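Local coordinates for protein metallo-carboxypeptidase (Pseudomonas aeruginosa, PDB 4A39) that probably acts as a zinc-dependent carboxypeptidase of the M14 family, removing residues from the C-terminal ends of polypeptides, at residues Ile176-Pro181 / Val217-Asn221; Arg302-Leu307 / Thr379-Leu383; Glu277-Val281 / Pro350-Asp356; Gly285-Gly291 / Cys333-Gln338. One frame throughout, in Å; residues are numbered along the deposited sequence.

Contact 1 of 4, residues Ile176-Pro181 / Val217-Asn221. With ZN (zinc ion), chain C; GEM ((2-guanidinoethylmercapto)succinic acid), chain D.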
loop_
_atom_site.group_PDB
_atom_site.type_symbol
_atom_site.label_atom_id
_atom_site.label_comp_id
_atom_site.label_asym_id
_atom_site.label_seq_id
_atom_site.Cartn_x
_atom_site.Cartn_y
_atom_site.Cartn_z
ATOM N N ILE A 176 6.049 -6.391 -4.596
ATOM C CA ILE A 176 5.017 -6.935 -3.715
ATOM C C ILE A 176 4.332 -5.771 -3.000
ATOM O O ILE A 176 4.942 -4.717 -2.775
ATOM C CB ILE A 176 5.594 -7.940 -2.682
ATOM C CG1 ILE A 176 6.463 -7.220 -1.654
ATOM C CG2 ILE A 176 6.405 -9.015 -3.409
ATOM C CD1 ILE A 176 6.964 -8.131 -0.557
ATOM N N ALA A 177 3.070 -5.962 -2.636
ATOM C CA ALA A 177 2.321 -4.877 -2.013
ATOM C C ALA A 177 1.445 -5.220 -0.820
ATOM O O ALA A 177 1.005 -6.355 -0.640
ATOM C CB ALA A 177 1.460 -4.199 -3.074
ATOM N N GLN A 178 1.196 -4.187 -0.023
ATOM C CA GLN A 178 0.331 -4.232 1.148
ATOM C C GLN A 178 0.581 -5.291 2.215
ATOM O O GLN A 178 -0.347 -5.981 2.642
ATOM C CB GLN A 178 -1.139 -4.283 0.686
ATOM C CG GLN A 178 -2.060 -3.312 1.445
ATOM C CD GLN A 178 -3.424 -3.147 0.788
ATOM O OE1 GLN A 178 -3.516 -2.915 -0.413
ATOM N NE2 GLN A 178 -4.493 -3.250 1.582
ATOM N N GLN A 179 1.833 -5.426 2.647
ATOM C CA GLN A 179 2.144 -6.359 3.728
ATOM C C GLN A 179 1.374 -5.881 4.959
ATOM O O GLN A 179 0.975 -6.677 5.807
ATOM C CB GLN A 179 3.632 -6.359 4.049
ATOM C CG GLN A 179 4.497 -7.115 3.072
ATOM C CD GLN A 179 5.892 -7.289 3.623
ATOM O OE1 GLN A 179 6.130 -8.147 4.480
ATOM N NE2 GLN A 179 6.819 -6.453 3.164
ATOM N N HIS A 180 1.201 -4.566 5.064
ATOM C CA HIS A 180 0.441 -3.967 6.162
ATOM C C HIS A 180 -0.932 -3.702 5.548
ATOM O O HIS A 180 -1.078 -2.849 4.671
ATOM C CB HIS A 180 1.129 -2.681 6.620
ATOM C CG HIS A 180 2.465 -2.923 7.250
ATOM N ND1 HIS A 180 3.588 -2.193 6.927
ATOM C CD2 HIS A 180 2.860 -3.826 8.178
ATOM C CE1 HIS A 180 4.617 -2.636 7.627
ATOM N NE2 HIS A 180 4.203 -3.627 8.394
ATOM N N PRO A 181 -1.958 -4.438 6.012
ATOM C CA PRO A 181 -3.336 -4.340 5.520
ATOM C C PRO A 181 -3.995 -2.977 5.395
ATOM O O PRO A 181 -4.792 -2.761 4.480
ATOM C CB PRO A 181 -4.100 -5.279 6.452
ATOM C CG PRO A 181 -3.359 -5.138 7.740
ATOM C CD PRO A 181 -1.916 -5.209 7.270
ATOM N N VAL A 217 3.144 -9.487 -6.707
ATOM C CA VAL A 217 2.259 -9.986 -5.656
ATOM C C VAL A 217 1.354 -8.812 -5.291
ATOM O O VAL A 217 1.730 -7.963 -4.489
ATOM C CB VAL A 217 3.027 -10.425 -4.390
ATOM C CG1 VAL A 217 2.034 -10.839 -3.309
ATOM C CG2 VAL A 217 3.958 -11.594 -4.712
ATOM N N PRO A 218 0.152 -8.745 -5.891
ATOM C CA PRO A 218 -0.828 -7.678 -5.651
ATOM C C PRO A 218 -1.213 -7.422 -4.195
ATOM O O PRO A 218 -1.458 -6.274 -3.813
ATOM C CB PRO A 218 -2.022 -8.114 -6.493
ATOM C CG PRO A 218 -1.365 -8.796 -7.650
ATOM C CD PRO A 218 -0.314 -9.638 -6.967
ATOM N N ASN A 219 -1.300 -8.478 -3.390
ATOM C CA ASN A 219 -1.639 -8.295 -1.978
ATOM C C ASN A 219 -1.029 -9.363 -1.078
ATOM O O ASN A 219 -1.351 -10.553 -1.170
ATOM C CB ASN A 219 -3.156 -8.242 -1.780
ATOM C CG ASN A 219 -3.533 -7.739 -0.400
ATOM O OD1 ASN A 219 -3.366 -8.441 0.596
ATOM N ND2 ASN A 219 -4.024 -6.503 -0.332
ATOM N N MET A 220 -0.146 -8.908 -0.196
ATOM C CA MET A 220 0.581 -9.763 0.736
ATOM C C MET A 220 -0.137 -10.111 2.031
ATOM O O MET A 220 0.378 -10.912 2.807
ATOM C CB MET A 220 1.904 -9.097 1.122
ATOM C CG MET A 220 2.993 -9.114 0.064
ATOM S SD MET A 220 3.659 -10.764 -0.189
ATOM C CE MET A 220 4.428 -11.052 1.411
ATOM N N ASN A 221 -1.303 -9.518 2.271
ATOM C CA ASN A 221 -2.018 -9.760 3.529
ATOM C C ASN A 221 -3.531 -9.708 3.332
ATOM O O ASN A 221 -4.201 -8.807 3.841
ATOM C CB ASN A 221 -1.603 -8.691 4.550
ATOM C CG ASN A 221 -1.810 -9.129 5.991
ATOM O OD1 ASN A 221 -2.687 -9.943 6.300
ATOM N ND2 ASN A 221 -1.009 -8.564 6.888
HETATM ZN ZN ZN C . 3.814 -0.490 5.729
HETATM C C8 GEM D . 8.155 0.561 7.165
HETATM S S7 GEM D . 8.423 -0.140 5.497
HETATM C C6 GEM D . 10.172 0.319 5.217
HETATM C C5 GEM D . 10.617 1.599 5.931
HETATM N N3 GEM D . 10.712 1.374 7.380
HETATM C C1 GEM D . 11.900 1.445 7.978
HETATM N N4 GEM D . 12.985 1.706 7.253
HETATM N N2 GEM D . 12.012 1.248 9.288
HETATM C C9 GEM D . 7.726 -0.515 8.166
HETATM O O14 GEM D . 7.717 -1.703 7.773
HETATM O O15 GEM D . 7.414 -0.123 9.309
HETATM C C10 GEM D . 7.132 1.698 7.123
HETATM C C11 GEM D . 5.760 1.215 6.644
HETATM O O12 GEM D . 5.225 1.843 5.703
HETATM O O13 GEM D . 5.267 0.238 7.243
HETATM O O HOH W 1 -3.257 -6.199 2.711
#
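Asn-221 holds the backbone just ahead of the zinc ligand His-180: its ND2 donates to Gln-179 O over 2.9 Å in a nearly straight bond (173° at the hydrogen). Gln-179 O lies in the plane of the Asn-221 amide, whereas ND2 is tilted from the plane of that carbonyl. CG of Asn-221 stands opposite its own backbone N (chi1 -157°), which carries the amide across the gap. OD1 meanwhile caps Gly-224 N at the start of helix 222-226, so both ends of the amide are engaged and its rotation is fixed. Pro-181 CD packs 3.5 Å from Asn-221 ND2. Further back, Ala-177 N donates to Val-217 O (3.0 Å) and Met-220 N to Ala-177 O (2.8 Å), extending the parallel pairing of Ile-176 with Val-217. Those two branched residues suit a buried strand: their CG2 methyls lie side by side at 3.8 Å. Met-220 CG, anti to its carbonyl carbon, rests against Ile-176 CB, while its CB runs beside Gln-179 CG. The Gln-179 amide is gripped by Asn-240, Asp-271 and Trp-243. Asn-219 OD1 accepts from Asn-221 N, an Asx turn that shapes the loop, and a water lies within hydrogen-bonding distance of Gln-178 O and Asn-221 O. His-180 itself points away from Val-217-Asn-221: ND1 binds the zinc ion at 2.1 Å, and NE2 is bonded to Asp-238. Glu-183, His-273 and O13 of the bound succinic acid derivative also bind the metal. The arrangement is the HxxE zinc site of M14 carboxypeptidases, set just beyond the end of a parallel strand.

Contact 2 of 4, residues Arg302-Leu307 / Thr379-Leu383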
loop_
_atom_site.group_PDB
_atom_site.type_symbol
_atom_site.label_atom_id
_atom_site.label_comp_id
_atom_site.label_asym_id
_atom_site.label_seq_id
_atom_site.Cartn_x
_atom_site.Cartn_y
_atom_site.Cartn_z
ATOM N N ARG A 302 20.205 6.618 -9.093
ATOM C CA ARG A 302 19.652 6.575 -10.447
ATOM C C ARG A 302 18.128 6.426 -10.448
ATOM O O ARG A 302 17.422 7.144 -11.161
ATOM C CB ARG A 302 20.275 5.412 -11.224
ATOM C CG ARG A 302 21.735 5.613 -11.599
ATOM C CD ARG A 302 21.867 6.538 -12.795
ATOM N NE ARG A 302 21.239 5.976 -13.987
ATOM C CZ ARG A 302 20.352 6.621 -14.739
ATOM N NH1 ARG A 302 19.984 7.860 -14.424
ATOM N NH2 ARG A 302 19.832 6.033 -15.808
ATOM N N PHE A 303 17.630 5.488 -9.649
ATOM C CA PHE A 303 16.198 5.222 -9.549
ATOM C C PHE A 303 15.417 6.441 -9.059
ATOM O O PHE A 303 14.398 6.818 -9.646
ATOM C CB PHE A 303 15.952 4.045 -8.596
ATOM C CG PHE A 303 14.508 3.642 -8.483
ATOM C CD1 PHE A 303 13.663 4.280 -7.576
ATOM C CD2 PHE A 303 13.989 2.629 -9.282
ATOM C CE1 PHE A 303 12.325 3.919 -7.465
ATOM C CE2 PHE A 303 12.650 2.258 -9.178
ATOM C CZ PHE A 303 11.815 2.907 -8.266
ATOM N N ARG A 304 15.888 7.048 -7.974
ATOM C CA ARG A 304 15.214 8.211 -7.411
ATOM C C ARG A 304 15.178 9.394 -8.376
ATOM O O ARG A 304 14.158 10.068 -8.506
ATOM C CB ARG A 304 15.894 8.643 -6.106
ATOM C CG ARG A 304 15.571 7.770 -4.902
ATOM C CD ARG A 304 16.244 8.312 -3.648
ATOM N NE ARG A 304 15.846 7.597 -2.439
ATOM C CZ ARG A 304 16.696 6.980 -1.625
ATOM N NH1 ARG A 304 17.997 6.982 -1.892
ATOM N NH2 ARG A 304 16.245 6.357 -0.544
ATOM N N GLU A 305 16.298 9.620 -9.059
ATOM C CA GLU A 305 16.415 10.729 -10.011
ATOM C C GLU A 305 15.500 10.550 -11.216
ATOM O O GLU A 305 14.802 11.484 -11.629
ATOM C CB GLU A 305 17.867 10.863 -10.477
ATOM C CG GLU A 305 18.196 12.218 -11.093
ATOM C CD GLU A 305 19.686 12.423 -11.299
ATOM O OE1 GLU A 305 20.482 11.617 -10.769
ATOM O OE2 GLU A 305 20.059 13.400 -11.987
ATOM N N GLU A 306 15.497 9.352 -11.788
ATOM C CA GLU A 306 14.665 9.077 -12.949
ATOM C C GLU A 306 13.178 9.068 -12.598
ATOM O O GLU A 306 12.348 9.501 -13.396
ATOM C CB GLU A 306 15.062 7.743 -13.591
ATOM C CG GLU A 306 16.465 7.736 -14.200
ATOM C CD GLU A 306 16.595 8.588 -15.457
ATOM O OE1 GLU A 306 15.606 9.224 -15.882
ATOM O OE2 GLU A 306 17.705 8.617 -16.029
ATOM N N LEU A 307 12.832 8.593 -11.403
ATOM C CA LEU A 307 11.427 8.561 -11.010
ATOM C C LEU A 307 10.911 9.958 -10.677
ATOM O O LEU A 307 9.766 10.292 -10.977
ATOM C CB LEU A 307 11.215 7.632 -9.815
ATOM C CG LEU A 307 9.773 7.511 -9.309
ATOM C CD1 LEU A 307 8.834 7.150 -10.452
ATOM C CD2 LEU A 307 9.714 6.457 -8.218
ATOM N N THR A 379 10.400 4.111 -15.167
ATOM C CA THR A 379 11.713 4.229 -14.544
ATOM C C THR A 379 12.509 2.935 -14.696
ATOM O O THR A 379 13.703 2.964 -15.002
ATOM C CB THR A 379 11.578 4.591 -13.046
ATOM O OG1 THR A 379 10.940 5.871 -12.930
ATOM C CG2 THR A 379 12.950 4.650 -12.375
ATOM N N LEU A 380 11.849 1.800 -14.492
ATOM C CA LEU A 380 12.523 0.512 -14.621
ATOM C C LEU A 380 12.978 0.263 -16.055
ATOM O O LEU A 380 14.000 -0.390 -16.285
ATOM C CB LEU A 380 11.603 -0.627 -14.169
ATOM C CG LEU A 380 11.183 -0.626 -12.695
ATOM C CD1 LEU A 380 10.290 -1.826 -12.425
ATOM C CD2 LEU A 380 12.414 -0.661 -11.798
ATOM N N ALA A 381 12.219 0.781 -17.017
ATOM C CA ALA A 381 12.558 0.610 -18.426
ATOM C C ALA A 381 13.877 1.307 -18.750
ATOM O O ALA A 381 14.679 0.804 -19.539
ATOM C CB ALA A 381 11.444 1.167 -19.302
ATOM N N VAL A 382 14.097 2.467 -18.137
ATOM C CA VAL A 382 15.319 3.237 -18.356
ATOM C C VAL A 382 16.540 2.613 -17.685
ATOM O O VAL A 382 17.644 2.649 -18.229
ATOM C CB VAL A 382 15.175 4.682 -17.819
ATOM C CG1 VAL A 382 16.493 5.435 -17.975
ATOM C CG2 VAL A 382 14.062 5.399 -18.559
ATOM N N LEU A 383 16.333 2.034 -16.508
ATOM C CA LEU A 383 17.416 1.435 -15.732
ATOM C C LEU A 383 17.699 -0.040 -15.997
ATOM O O LEU A 383 18.666 -0.581 -15.466
ATOM C CB LEU A 383 17.123 1.580 -14.235
ATOM C CG LEU A 383 16.667 2.929 -13.680
ATOM C CD1 LEU A 383 16.428 2.788 -12.184
ATOM C CD2 LEU A 383 17.711 3.994 -13.959
#
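Two helices of the catalytic domain, 294-308 and 366-383, pack here through Phe-303 and Thr-379, their local axes 9.6 Å apart at closest approach and 129° between N-to-C directions. The Phe-303 ring is the central apolar surface. Thr-379 CG2 sits over its face, 4.2 Å from the centroid and 27° off the normal, a CH-pi contact, while Leu-380 CD2 meets the ring edge in plane, 3.9 Å from CE2. Leu-383 sends its two branches to different places: CD1 reaches Phe-303 CA at 3.6 Å, and CD2 lies over the guanidinium face of Arg-302. Threonine suits its position because its methyl packs against the ring while OG1 is paired with Asp-375 O in its own helix; the same OG1 lies against Leu-307, 3.5 Å from CD1. At the partly exposed margin, Arg-302 is bent at chi2 and chi3 so that NH1 forms a salt bridge with Glu-306 OE2, one turn on, at 2.9 Å. The carboxylate oxygen, met on its anti side, lies near the guanidinium plane, and Val-382 CG1 rests beside it at 3.9 Å. Arg-302 NE pairs with Glu-386 and Glu-306 OE1 with Arg-310, so both charged groups have second partners. Phe-303 meets Phe-345 of strand 343-350 in the central sheet, and Leu-380 touches Leu-208 of helix 203-211, so the pair packs on the sheet with that helix beside it.

Contact 3 of 4, residues Glu277-Val281 / Pro350-Asp356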
loop_
_atom_site.group_PDB
_atom_site.type_symbol
_atom_site.label_atom_id
_atom_site.label_comp_id
_atom_site.label_asym_id
_atom_site.label_seq_id
_atom_site.Cartn_x
_atom_site.Cartn_y
_atom_site.Cartn_z
ATOM N N GLU A 277 2.196 9.570 8.473
ATOM C CA GLU A 277 2.719 10.886 8.835
ATOM C C GLU A 277 3.215 11.839 7.751
ATOM O O GLU A 277 2.799 12.997 7.694
ATOM C CB GLU A 277 3.844 10.680 9.855
ATOM C CG GLU A 277 4.611 11.930 10.273
ATOM C CD GLU A 277 3.825 12.808 11.218
ATOM O OE1 GLU A 277 3.247 12.266 12.185
ATOM O OE2 GLU A 277 3.793 14.039 11.000
ATOM N N ILE A 278 4.104 11.355 6.899
ATOM C CA ILE A 278 4.716 12.191 5.869
ATOM C C ILE A 278 3.856 12.447 4.634
ATOM O O ILE A 278 3.475 11.518 3.931
ATOM C CB ILE A 278 6.059 11.574 5.448
ATOM C CG1 ILE A 278 6.967 11.472 6.678
ATOM C CG2 ILE A 278 6.715 12.403 4.345
ATOM C CD1 ILE A 278 8.245 10.675 6.443
ATOM N N PRO A 279 3.550 13.729 4.356
ATOM C CA PRO A 279 2.727 14.098 3.200
ATOM C C PRO A 279 3.551 14.257 1.920
ATOM O O PRO A 279 3.529 15.306 1.282
ATOM C CB PRO A 279 2.098 15.409 3.649
ATOM C CG PRO A 279 3.242 16.058 4.373
ATOM C CD PRO A 279 3.824 14.909 5.199
ATOM N N HIS A 280 4.284 13.201 1.563
ATOM C CA HIS A 280 5.128 13.189 0.367
ATOM C C HIS A 280 5.387 11.746 -0.048
ATOM O O HIS A 280 5.511 10.871 0.802
ATOM C CB HIS A 280 6.497 13.826 0.656
ATOM C CG HIS A 280 6.428 15.248 1.118
ATOM N ND1 HIS A 280 6.257 16.305 0.250
ATOM C CD2 HIS A 280 6.474 15.784 2.360
ATOM C CE1 HIS A 280 6.202 17.432 0.938
ATOM N NE2 HIS A 280 6.330 17.143 2.220
ATOM N N VAL A 281 5.461 11.503 -1.354
ATOM C CA VAL A 281 5.777 10.174 -1.854
ATOM C C VAL A 281 7.301 10.074 -1.796
ATOM O O VAL A 281 7.997 11.018 -2.167
ATOM C CB VAL A 281 5.348 9.992 -3.323
ATOM C CG1 VAL A 281 5.914 8.685 -3.870
ATOM C CG2 VAL A 281 3.833 10.001 -3.432
ATOM N N PRO A 350 1.697 8.649 0.693
ATOM C CA PRO A 350 1.013 9.265 1.833
ATOM C C PRO A 350 -0.479 9.020 2.010
ATOM O O PRO A 350 -1.213 8.872 1.037
ATOM C CB PRO A 350 1.297 10.744 1.625
ATOM C CG PRO A 350 1.182 10.868 0.129
ATOM C CD PRO A 350 1.955 9.645 -0.366
ATOM N N PHE A 351 -0.914 8.983 3.270
ATOM C CA PHE A 351 -2.334 8.854 3.583
ATOM C C PHE A 351 -2.933 10.254 3.483
ATOM O O PHE A 351 -4.149 10.411 3.367
ATOM C CB PHE A 351 -2.559 8.333 5.009
ATOM C CG PHE A 351 -2.507 6.841 5.125
ATOM C CD1 PHE A 351 -1.295 6.185 5.316
ATOM C CD2 PHE A 351 -3.668 6.088 5.027
ATOM C CE1 PHE A 351 -1.245 4.797 5.408
ATOM C CE2 PHE A 351 -3.631 4.697 5.117
ATOM C CZ PHE A 351 -2.415 4.049 5.308
ATOM N N LYS A 352 -2.068 11.265 3.555
ATOM C CA LYS A 352 -2.475 12.668 3.469
ATOM C C LYS A 352 -2.455 13.048 1.988
ATOM O O LYS A 352 -3.164 12.438 1.190
ATOM C CB LYS A 352 -1.509 13.544 4.285
ATOM C CG LYS A 352 -1.553 13.266 5.790
ATOM C CD LYS A 352 -0.463 14.014 6.541
ATOM C CE LYS A 352 -0.536 13.743 8.042
ATOM N NZ LYS A 352 0.546 14.468 8.774
ATOM N N ASP A 353 -1.656 14.043 1.614
ATOM C CA ASP A 353 -1.549 14.452 0.212
ATOM C C ASP A 353 -0.062 14.428 -0.113
ATOM O O ASP A 353 0.766 14.269 0.782
ATOM C CB ASP A 353 -2.089 15.883 0.033
ATOM C CG ASP A 353 -2.430 16.231 -1.423
ATOM O OD1 ASP A 353 -2.107 15.460 -2.347
ATOM O OD2 ASP A 353 -3.030 17.305 -1.642
ATOM N N HIS A 354 0.269 14.535 -1.396
ATOM C CA HIS A 354 1.661 14.617 -1.823
ATOM C C HIS A 354 1.758 16.132 -1.951
ATOM O O HIS A 354 1.433 16.695 -2.993
ATOM C CB HIS A 354 1.850 13.941 -3.185
ATOM C CG HIS A 354 3.252 14.012 -3.710
ATOM N ND1 HIS A 354 3.568 14.620 -4.907
ATOM C CD2 HIS A 354 4.418 13.534 -3.214
ATOM C CE1 HIS A 354 4.866 14.513 -5.127
ATOM N NE2 HIS A 354 5.405 13.858 -4.114
ATOM N N ASP A 355 2.175 16.783 -0.872
ATOM C CA ASP A 355 2.241 18.240 -0.827
ATOM C C ASP A 355 3.003 18.960 -1.929
ATOM O O ASP A 355 2.779 20.147 -2.157
ATOM C CB ASP A 355 2.736 18.694 0.546
ATOM C CG ASP A 355 1.658 18.581 1.611
ATOM O OD1 ASP A 355 0.534 18.151 1.269
ATOM O OD2 ASP A 355 1.926 18.925 2.781
ATOM N N ASP A 356 3.895 18.262 -2.622
ATOM C CA ASP A 356 4.630 18.899 -3.706
ATOM C C ASP A 356 3.660 19.302 -4.820
ATOM O O ASP A 356 3.857 20.323 -5.482
ATOM C CB ASP A 356 5.693 17.949 -4.252
ATOM C CG ASP A 356 6.605 17.417 -3.166
ATOM O OD1 ASP A 356 6.135 16.608 -2.344
ATOM O OD2 ASP A 356 7.788 17.816 -3.131
HETATM O O HOH W 2 1.328 14.843 11.555
#
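Val-281 and Pro-350 form the tight, buried end of this contact, with Val-281 CG2 3.6 Å from Pro-350 CD; the small valine branch and the compact proline ring allow this close approach. The His-354 ring lies close by, CG anti to the backbone N (chi1 179°) and CD2 3.6 Å from the same Val-281 methyl, which sits off the ring plane; its edge meets the backbone at Val-281 N. Pro-279 centres an inverse gamma turn, and its O accepts from Asp-355 N at 2.9 Å, tying the loops together by backbone. Outward, the contact opens to solvent. His-280 ND1 donates to Asp-356 OD1 at 2.6 Å; the oxygen lies in the ring plane and is met on its syn side, 29° out of the carboxylate plane, and the ring also stacks on His-317. At the other margin the chain of Lys-352, extended beyond CG, brings NZ to a lone pair of Glu-277 O (2.9 Å). Its salt bridge to Glu-277 OE2 is long, at 4.0 Å, and NZ also donates to a water close to that oxygen. Glu-277 OE1 bonds to His-79, and Lys-352 NZ to Ser-82 O. The arrangement joins the loops following two parallel strands of the catalytic sheet, and their outer side meets the N-terminal domain found in cytosolic carboxypeptidases.

Contact 4 of 4, residues Gly285-Gly291 / Cys333-Gln338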
loop_
_atom_site.group_PDB
_atom_site.type_symbol
_atom_site.label_atom_id
_atom_site.label_comp_id
_atom_site.label_asym_id
_atom_site.label_seq_id
_atom_site.Cartn_x
_atom_site.Cartn_y
_atom_site.Cartn_z
ATOM N N GLY A 285 15.793 3.304 1.012
ATOM C CA GLY A 285 16.738 2.334 0.478
ATOM C C GLY A 285 17.425 1.400 1.461
ATOM O O GLY A 285 16.988 1.254 2.602
ATOM N N CYS A 286 18.516 0.780 1.016
ATOM C CA CYS A 286 19.269 -0.179 1.832
ATOM C C CYS A 286 20.630 0.316 2.314
ATOM O O CYS A 286 21.522 -0.499 2.557
ATOM C CB CYS A 286 19.509 -1.472 1.039
ATOM S SG CYS A 286 18.038 -2.361 0.501
ATOM N N GLU A 287 20.800 1.626 2.467
ATOM C CA GLU A 287 22.098 2.150 2.881
ATOM C C GLU A 287 22.628 1.634 4.217
ATOM O O GLU A 287 23.821 1.762 4.499
ATOM C CB GLU A 287 22.092 3.688 2.868
ATOM C CG GLU A 287 21.295 4.386 3.965
ATOM C CD GLU A 287 19.791 4.281 3.793
ATOM O OE1 GLU A 287 19.312 4.142 2.645
ATOM O OE2 GLU A 287 19.085 4.361 4.815
ATOM N N GLY A 288 21.751 1.045 5.029
ATOM C CA GLY A 288 22.171 0.510 6.316
ATOM C C GLY A 288 22.604 -0.951 6.270
ATOM O O GLY A 288 23.056 -1.505 7.275
ATOM N N ASN A 289 22.463 -1.582 5.108
ATOM C CA ASN A 289 22.843 -2.986 4.944
ATOM C C ASN A 289 24.348 -3.214 5.032
ATOM O O ASN A 289 25.131 -2.469 4.453
ATOM C CB ASN A 289 22.382 -3.519 3.580
ATOM C CG ASN A 289 20.926 -3.950 3.566
ATOM O OD1 ASN A 289 20.422 -4.423 2.537
ATOM N ND2 ASN A 289 20.242 -3.792 4.692
ATOM N N PRO A 290 24.770 -4.248 5.772
ATOM C CA PRO A 290 26.208 -4.506 5.856
ATOM C C PRO A 290 26.693 -4.838 4.440
ATOM O O PRO A 290 27.843 -4.587 4.076
ATOM C CB PRO A 290 26.282 -5.706 6.791
ATOM C CG PRO A 290 25.144 -5.451 7.733
ATOM C CD PRO A 290 24.035 -5.030 6.784
ATOM N N GLY A 291 25.784 -5.388 3.638
ATOM C CA GLY A 291 26.119 -5.751 2.271
ATOM C C GLY A 291 25.981 -4.626 1.259
ATOM O O GLY A 291 26.150 -4.848 0.061
ATOM N N CYS A 333 12.659 -4.996 2.419
ATOM C CA CYS A 333 13.569 -4.238 1.565
ATOM C C CYS A 333 15.021 -4.597 1.840
ATOM O O CYS A 333 15.770 -4.961 0.935
ATOM C CB CYS A 333 13.369 -2.735 1.772
ATOM S SG CYS A 333 14.447 -1.716 0.756
ATOM N N ASN A 334 15.415 -4.502 3.101
ATOM C CA ASN A 334 16.781 -4.805 3.488
ATOM C C ASN A 334 17.160 -6.274 3.331
ATOM O O ASN A 334 18.236 -6.589 2.817
ATOM C CB ASN A 334 16.998 -4.337 4.920
ATOM C CG ASN A 334 16.903 -2.831 5.041
ATOM O OD1 ASN A 334 17.850 -2.113 4.720
ATOM N ND2 ASN A 334 15.747 -2.340 5.474
ATOM N N PHE A 335 16.279 -7.170 3.760
ATOM C CA PHE A 335 16.559 -8.597 3.657
ATOM C C PHE A 335 16.743 -9.062 2.221
ATOM O O PHE A 335 17.715 -9.748 1.908
ATOM C CB PHE A 335 15.445 -9.422 4.312
ATOM C CG PHE A 335 15.651 -10.907 4.197
ATOM C CD1 PHE A 335 15.169 -11.607 3.094
ATOM C CD2 PHE A 335 16.366 -11.600 5.171
ATOM C CE1 PHE A 335 15.397 -12.979 2.961
ATOM C CE2 PHE A 335 16.598 -12.972 5.047
ATOM C CZ PHE A 335 16.112 -13.659 3.938
ATOM N N VAL A 336 15.801 -8.708 1.352
ATOM C CA VAL A 336 15.875 -9.121 -0.045
ATOM C C VAL A 336 17.062 -8.457 -0.729
ATOM O O VAL A 336 17.832 -9.109 -1.440
ATOM C CB VAL A 336 14.572 -8.762 -0.801
ATOM C CG1 VAL A 336 14.665 -9.198 -2.258
ATOM C CG2 VAL A 336 13.388 -9.444 -0.131
ATOM N N GLY A 337 17.215 -7.158 -0.498
ATOM C CA GLY A 337 18.313 -6.428 -1.101
ATOM C C GLY A 337 19.668 -7.040 -0.803
ATOM O O GLY A 337 20.523 -7.130 -1.687
ATOM N N GLN A 338 19.871 -7.464 0.440
ATOM C CA GLN A 338 21.145 -8.051 0.833
ATOM C C GLN A 338 21.285 -9.506 0.415
ATOM O O GLN A 338 22.344 -9.925 -0.047
ATOM C CB GLN A 338 21.337 -7.940 2.346
ATOM C CG GLN A 338 22.706 -8.411 2.811
ATOM C CD GLN A 338 23.006 -7.982 4.227
ATOM O OE1 GLN A 338 22.767 -8.724 5.181
ATOM N NE2 GLN A 338 23.511 -6.768 4.375
HETATM O O HOH W 3 18.812 0.607 5.248
HETATM O O HOH W 4 14.976 0.097 4.358
#
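A type I beta turn from Cys-286 to Asn-289, closed by Asn-289 N to Cys-286 O, lies against helix 332-340 of the carboxypeptidase domain, with Cys-286 opposite Asn-334. The loop then runs on so that Gly-291 comes near Gln-338, one helical turn later. Cys-286 and Cys-333 meet at the buried end: their SG atoms are 3.7 Å apart, an apolar contact between two thiol-sized groups rather than a disulfide. Cys-286 SG also approaches Cys-333 O at 3.5 Å. Gly-337, having no side chain, lets this sulfur lie near its CA. Asn-289 turns toward the helix, its CG anti to the carbonyl carbon (chi1 -82°), and its ND2 comes within 2.9 Å of Asn-334 OD1, with the two amide planes 66° apart. Asn-289 OD1 packs near Gln-338 CB at 3.6 Å. Asparagine suits position 334, where a short stem carries a polar group to two waters beside the turn; the Asn-334 side chain is about 5 Å from the bound ligand. One water donates to Asn-334 OD1 and Gly-285 O and accepts from Gly-288 N. A second accepts from Asn-334 ND2 at 2.8 Å and donates to Gly-285 O at 2.9 Å.

Overall arrangement
Contact 1 lies deepest, about 7 Å from the centre of the chain, and carries the metal ligand His-180. The centres of the other three lie about 20 to 23 Å from its own, and none touches it. Contacts 3 and 4 flank the short edge strand 282-284. Between side chains, Val-281 of contact 3 is about 6 Å from Glu-348, the predicted proton donor or acceptor, and Cys-333 of contact 4 about 7 Å from the zinc ligand His-273. Contact 2, like contact 4, lies about 20 Å from the centre of the chain, the Phe-303 side chain about 13 Å from the bound succinic acid derivative; the two touch where Arg-304 NH2 packs 3.5 Å from Gly-285 N.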